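Side-chain contacts in phosphatidylethanolamine-binding protein, putative (Plasmodium falciparum, PDB 2R77), which probably binds phosphatidylethanolamine and may regulate protein kinases, as a member of the phosphatidylethanolamine-binding protein family from the malaria parasite: residues Val177-Asn180 with Asn181-Ser184; Val185-Ile188 with Ala189-Asn192. All blocks are in the same frame, centred on the assembly; numbering follows the deposited sequence.

Interaction 1: residues Val177-Asn180 with Asn181-Ser184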
ATOM      1  N   VAL A 177     -12.340 -12.666   8.657  1.00 29.73           N
ATOM      2  CA  VAL A 177     -12.596 -11.849   7.466  1.00 29.40           C
ATOM      3  C   VAL A 177     -13.439 -12.655   6.473  1.00 30.20           C
ATOM      4  O   VAL A 177     -13.143 -13.819   6.206  1.00 30.31           O
ATOM      5  CB  VAL A 177     -11.283 -11.354   6.815  1.00 29.12           C
ATOM      6  CG1 VAL A 177     -11.551 -10.673   5.466  1.00 28.57           C
ATOM      7  CG2 VAL A 177     -10.563 -10.411   7.759  1.00 28.83           C
ATOM      8  N   LYS A 178     -14.513 -12.044   5.977  1.00 30.85           N
ATOM      9  CA  LYS A 178     -15.322 -12.653   4.922  1.00 31.09           C
ATOM     10  C   LYS A 178     -14.666 -12.328   3.579  1.00 31.69           C
ATOM     11  O   LYS A 178     -14.453 -11.154   3.255  1.00 32.22           O
ATOM     12  CB  LYS A 178     -16.759 -12.128   4.969  1.00 31.50           C
ATOM     13  N   PHE A 179     -14.314 -13.360   2.816  1.00 31.74           N
ATOM     14  CA  PHE A 179     -13.617 -13.131   1.544  1.00 31.81           C
ATOM     15  C   PHE A 179     -14.515 -13.246   0.305  1.00 31.72           C
ATOM     16  O   PHE A 179     -14.004 -13.280  -0.822  1.00 31.03           O
ATOM     17  CB  PHE A 179     -12.385 -14.035   1.411  1.00 31.55           C
ATOM     18  CG  PHE A 179     -11.250 -13.655   2.328  1.00 32.73           C
ATOM     19  CD1 PHE A 179     -10.319 -12.682   1.940  1.00 32.51           C
ATOM     20  CD2 PHE A 179     -11.109 -14.269   3.574  1.00 32.12           C
ATOM     21  CE1 PHE A 179      -9.254 -12.324   2.784  1.00 32.31           C
ATOM     22  CE2 PHE A 179     -10.054 -13.918   4.427  1.00 32.83           C
ATOM     23  CZ  PHE A 179      -9.118 -12.942   4.023  1.00 32.25           C
ATOM     24  N   ASN A 180     -15.836 -13.280   0.524  1.00 31.75           N
ATOM     25  CA  ASN A 180     -16.820 -13.441  -0.559  1.00 31.99           C
ATOM     26  C   ASN A 180     -16.591 -12.412  -1.663  1.00 31.36           C
ATOM     27  O   ASN A 180     -16.495 -12.780  -2.843  1.00 32.08           O
ATOM     28  CB  ASN A 180     -18.273 -13.302  -0.066  1.00 32.90           C
ATOM     29  CG  ASN A 180     -18.521 -13.953   1.282  1.00 35.32           C
ATOM     30  OD1 ASN A 180     -17.621 -14.064   2.126  1.00 38.72           O
ATOM     31  ND2 ASN A 180     -19.767 -14.362   1.507  1.00 38.65           N
ATOM     32  N   ASN A 181     -16.492 -11.136  -1.264  1.00 29.73           N
ATOM     33  CA  ASN A 181     -16.288 -10.017  -2.196  1.00 28.38           C
ATOM     34  C   ASN A 181     -14.835  -9.540  -2.211  1.00 26.23           C
ATOM     35  O   ASN A 181     -14.563  -8.371  -2.550  1.00 26.44           O
ATOM     36  CB  ASN A 181     -17.197  -8.837  -1.853  1.00 29.34           C
ATOM     37  CG  ASN A 181     -18.674  -9.218  -1.810  1.00 32.02           C
ATOM     38  OD1 ASN A 181     -19.206  -9.814  -2.752  1.00 36.58           O
ATOM     39  ND2 ASN A 181     -19.348  -8.854  -0.717  1.00 35.47           N
ATOM     40  N   TYR A 182     -13.920 -10.442  -1.847  1.00 23.34           N
ATOM     41  CA  TYR A 182     -12.484 -10.135  -1.814  1.00 20.73           C
ATOM     42  C   TYR A 182     -11.982  -9.673  -3.179  1.00 19.62           C
ATOM     43  O   TYR A 182     -12.293 -10.301  -4.186  1.00 19.02           O
ATOM     44  CB  TYR A 182     -11.673 -11.341  -1.353  1.00 20.72           C
ATOM     45  CG  TYR A 182     -10.169 -11.123  -1.423  1.00 19.82           C
ATOM     46  CD1 TYR A 182      -9.525 -10.243  -0.542  1.00 21.52           C
ATOM     47  CD2 TYR A 182      -9.390 -11.781  -2.387  1.00 19.49           C
ATOM     48  CE1 TYR A 182      -8.149 -10.034  -0.619  1.00 18.90           C
ATOM     49  CE2 TYR A 182      -8.012 -11.586  -2.463  1.00 17.63           C
ATOM     50  CZ  TYR A 182      -7.402 -10.723  -1.576  1.00 18.27           C
ATOM     51  OH  TYR A 182      -6.047 -10.527  -1.638  1.00 17.47           O
ATOM     52  N   GLU A 183     -11.227  -8.574  -3.204  1.00 17.59           N
ATOM     53  CA  GLU A 183     -10.494  -8.166  -4.401  1.00 16.53           C
ATOM     54  C   GLU A 183      -9.107  -7.692  -4.007  1.00 16.05           C
ATOM     55  O   GLU A 183      -8.963  -6.792  -3.150  1.00 15.64           O
ATOM     56  CB  GLU A 183     -11.214  -7.050  -5.171  1.00 16.42           C
ATOM     57  CG  GLU A 183     -12.639  -7.368  -5.605  1.00 16.91           C
ATOM     58  CD  GLU A 183     -12.747  -8.362  -6.750  1.00 17.84           C
ATOM     59  OE1 GLU A 183     -11.722  -8.729  -7.372  1.00 18.74           O
ATOM     60  OE2 GLU A 183     -13.886  -8.777  -7.020  1.00 19.78           O
ATOM     61  N   SER A 184      -8.089  -8.291  -4.615  1.00 15.70           N
ATOM     62  CA  SER A 184      -6.718  -7.822  -4.414  1.00 15.38           C
ATOM     63  C   SER A 184      -6.573  -6.388  -4.939  1.00 14.87           C
ATOM     64  O   SER A 184      -7.316  -5.986  -5.823  1.00 14.01           O
ATOM     65  CB  SER A 184      -5.755  -8.706  -5.195  1.00 15.47           C
ATOM     66  OG  SER A 184      -6.001  -8.551  -6.592  1.00 16.15           O
TER
HETATM   67  O   HOH W   1     -15.421  -9.681   0.974  1.00 36.23           O
HETATM   68  O   HOH W   2     -14.674 -11.674  -4.618  1.00 27.25           O

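Interaction 2: residues Val185-Ile188 with Ala189-Asn192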
ATOM      1  N   VAL A 185      -5.590  -5.639  -4.437  1.00 14.84           N
ATOM      2  CA  VAL A 185      -5.362  -4.302  -4.985  1.00 14.93           C
ATOM      3  C   VAL A 185      -5.149  -4.323  -6.512  1.00 14.68           C
ATOM      4  O   VAL A 185      -5.666  -3.442  -7.215  1.00 13.91           O
ATOM      5  CB  VAL A 185      -4.220  -3.526  -4.264  1.00 15.25           C
ATOM      6  CG1 VAL A 185      -4.011  -2.155  -4.929  1.00 14.40           C
ATOM      7  CG2 VAL A 185      -4.558  -3.354  -2.804  1.00 15.80           C
ATOM      8  N   HIS A 186      -4.419  -5.324  -7.024  1.00 14.33           N
ATOM      9  CA  HIS A 186      -4.308  -5.498  -8.479  1.00 14.95           C
ATOM     10  C   HIS A 186      -5.698  -5.474  -9.126  1.00 14.59           C
ATOM     11  O   HIS A 186      -5.946  -4.716 -10.075  1.00 14.28           O
ATOM     12  CB  HIS A 186      -3.609  -6.808  -8.801  1.00 14.57           C
ATOM     13  CG  HIS A 186      -3.699  -7.189 -10.243  1.00 17.03           C
ATOM     14  ND1 HIS A 186      -2.868  -6.653 -11.205  1.00 19.01           N
ATOM     15  CD2 HIS A 186      -4.501  -8.069 -10.882  1.00 18.47           C
ATOM     16  CE1 HIS A 186      -3.168  -7.181 -12.381  1.00 19.37           C
ATOM     17  NE2 HIS A 186      -4.163  -8.033 -12.213  1.00 17.34           N
ATOM     18  N   ASN A 187      -6.607  -6.283  -8.590  1.00 13.72           N
ATOM     19  CA  ASN A 187      -7.986  -6.344  -9.108  1.00 14.10           C
ATOM     20  C   ASN A 187      -8.860  -5.113  -8.855  1.00 14.08           C
ATOM     21  O   ASN A 187      -9.635  -4.684  -9.739  1.00 13.87           O
ATOM     22  CB  ASN A 187      -8.667  -7.619  -8.656  1.00 14.12           C
ATOM     23  CG  ASN A 187      -8.190  -8.831  -9.444  1.00 17.27           C
ATOM     24  OD1 ASN A 187      -7.797  -8.719 -10.624  1.00 16.40           O
ATOM     25  ND2 ASN A 187      -8.242  -9.988  -8.815  1.00 18.11           N
ATOM     26  N   ILE A 188      -8.724  -4.521  -7.675  1.00 13.55           N
ATOM     27  CA  ILE A 188      -9.336  -3.207  -7.426  1.00 14.25           C
ATOM     28  C   ILE A 188      -8.894  -2.181  -8.474  1.00 14.24           C
ATOM     29  O   ILE A 188      -9.736  -1.435  -9.004  1.00 14.67           O
ATOM     30  CB  ILE A 188      -9.037  -2.688  -6.014  1.00 14.11           C
ATOM     31  CG1 ILE A 188      -9.622  -3.641  -4.980  1.00 15.19           C
ATOM     32  CG2 ILE A 188      -9.582  -1.248  -5.819  1.00 15.50           C
ATOM     33  CD1 ILE A 188      -9.134  -3.313  -3.549  1.00 15.48           C
ATOM     34  N   ALA A 189      -7.590  -2.146  -8.789  1.00 14.30           N
ATOM     35  CA  ALA A 189      -7.082  -1.214  -9.803  1.00 15.47           C
ATOM     36  C   ALA A 189      -7.707  -1.511 -11.176  1.00 15.66           C
ATOM     37  O   ALA A 189      -8.056  -0.574 -11.919  1.00 17.51           O
ATOM     38  CB  ALA A 189      -5.597  -1.264  -9.881  1.00 15.22           C
ATOM     39  N   GLN A 190      -7.858  -2.794 -11.514  1.00 15.17           N
ATOM     40  CA  GLN A 190      -8.464  -3.129 -12.805  1.00 15.72           C
ATOM     41  C   GLN A 190      -9.916  -2.684 -12.866  1.00 16.09           C
ATOM     42  O   GLN A 190     -10.340  -2.041 -13.851  1.00 16.74           O
ATOM     43  CB  GLN A 190      -8.376  -4.616 -13.095  1.00 15.91           C
ATOM     44  CG  GLN A 190      -6.992  -5.143 -13.320  1.00 17.42           C
ATOM     45  CD  GLN A 190      -7.086  -6.466 -14.008  1.00 25.20           C
ATOM     46  OE1 GLN A 190      -7.153  -7.500 -13.348  1.00 27.52           O
ATOM     47  NE2 GLN A 190      -7.173  -6.447 -15.347  1.00 24.13           N
ATOM     48  N   ILE A 191     -10.661  -2.992 -11.814  1.00 16.37           N
ATOM     49  CA  ILE A 191     -12.093  -2.686 -11.735  1.00 17.45           C
ATOM     50  C   ILE A 191     -12.339  -1.191 -11.889  1.00 18.32           C
ATOM     51  O   ILE A 191     -13.277  -0.755 -12.584  1.00 18.86           O
ATOM     52  CB  ILE A 191     -12.670  -3.195 -10.399  1.00 17.70           C
ATOM     53  CG1 ILE A 191     -12.643  -4.728 -10.367  1.00 17.83           C
ATOM     54  CG2 ILE A 191     -14.086  -2.687 -10.175  1.00 19.49           C
ATOM     55  CD1 ILE A 191     -12.969  -5.317  -8.990  1.00 17.85           C
ATOM     56  N   ASN A 192     -11.475  -0.412 -11.255  1.00 17.83           N
ATOM     57  CA  ASN A 192     -11.602   1.041 -11.253  1.00 18.70           C
ATOM     58  C   ASN A 192     -10.818   1.755 -12.370  1.00 18.88           C
ATOM     59  O   ASN A 192     -10.733   2.985 -12.373  1.00 18.64           O
ATOM     60  CB  ASN A 192     -11.239   1.604  -9.852  1.00 17.98           C
ATOM     61  CG  ASN A 192     -12.227   1.168  -8.769  1.00 18.16           C
ATOM     62  OD1 ASN A 192     -13.284   1.784  -8.574  1.00 19.16           O
ATOM     63  ND2 ASN A 192     -11.889   0.095  -8.061  1.00 18.76           N
TER

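Interaction 1: residues Val177-Asn180 with Asn181-Ser184
Phe179 and Tyr182 close a type I beta turn, their CA atoms 4.6 Å apart, with Asn180 and Asn181 at its two corners. The closing hydrogen bond runs from Tyr182 N to Phe179 O over 3.0 Å; the N-H comes in from above the carbonyl plane and not along a lone pair. One water accepts from Asn181 N at 2.9 Å and donates to Lys178 O, so it joins a corner of the turn to the residue ahead of it.

The turn brings its first and last side chains alongside each other, pointing the same way. With CG of Tyr182 anti to the backbone N (chi1 175°), the phenol runs next to the benzyl group of Phe179 instead of diverging from it. The rings form an offset edge-to-face pair, centroids 5.4 Å apart and planes at 69°, in which the edge of Phe179 turns toward the face of Tyr182; the closest side-chain contact is Phe179 CD1 to Tyr182 CD1 at 3.6 Å. Val177 CG1 sits over one face of the Phe179 ring, toward its rim.

This surface turn belongs to the loop between strand 148-155 and helix 185-191, and its aromatic pair reaches down to strand 104-114: Lys104 makes a cation-pi contact with Phe179, and Tyr182 OH is hydrogen-bonded to Glu105 N.

Interaction 2: residues Val185-Ile188 with Ala189-Asn192
Ala189, Gln190 and Ile191 give their backbone N-H groups to the carbonyls of Val185, His186 and Asn187, the i to i+4 pattern of an alpha helix, and Ala189 N to Val185 O is 2.8 Å.

At the C-terminal end one more carbonyl is taken up twice. Ile188 O accepts from Asn192 N at 3.0 Å and from Asn192 ND2 at 2.8 Å, the two donors reaching it from opposite faces of the carbonyl plane. The side-chain bond is nearly straight, with an N-H...O angle of 163°, and the oxygen lies close to the amide plane of Asn192. The asparagine achieves this by folding back alongside Ile188: its CG stands beside its own backbone N (chi1 -66°), and ND2 also packs 3.5 Å from Ile188 CG2.

On another side of the helix, Gln190 rises next to His186. Its CG lies over one imidazole face, 4.2 Å above the plane and displaced toward the rim, while the chain, extended beyond CG, brings its amide end beside NE2 of the ring. Ala189 sets its CB 3.4 Å from Val185 O, a small side chain fitting closely against the preceding turn. Ile191 places CG1 3.1 Å and CD1 3.5 Å from Asn187 O.

Asn192 is the first residue to leave helical backbone angles, and its amide also donates to Thr163 O, so ND2 serves two carbonyls, one in the helix and one in a separate part of the chain. The helix thus ends in a turn held by both the backbone and the side chain of Asn192, which also joins it to Thr163.

Interaction 1 runs directly into interaction 2 along the chain, their centres 13 Å apart on the same side of the molecule. Ser184, at the end of the first, is the N-cap of helix 185-191: its OG accepts from Asn187 N in the first turn. Glu183 also spans the two, its backbone O 3.5 Å from Ile188 CD1 and its CD 3.8 Å from Ile191 CD1. Glu105 of strand 104-114 is shared, since besides its bond to Tyr182 its OE1 accepts from Val185 N. Turn and helix thus rest on the same strand residue, with Val185 continuing inward to Phe89 and Val91 of strand 84-95.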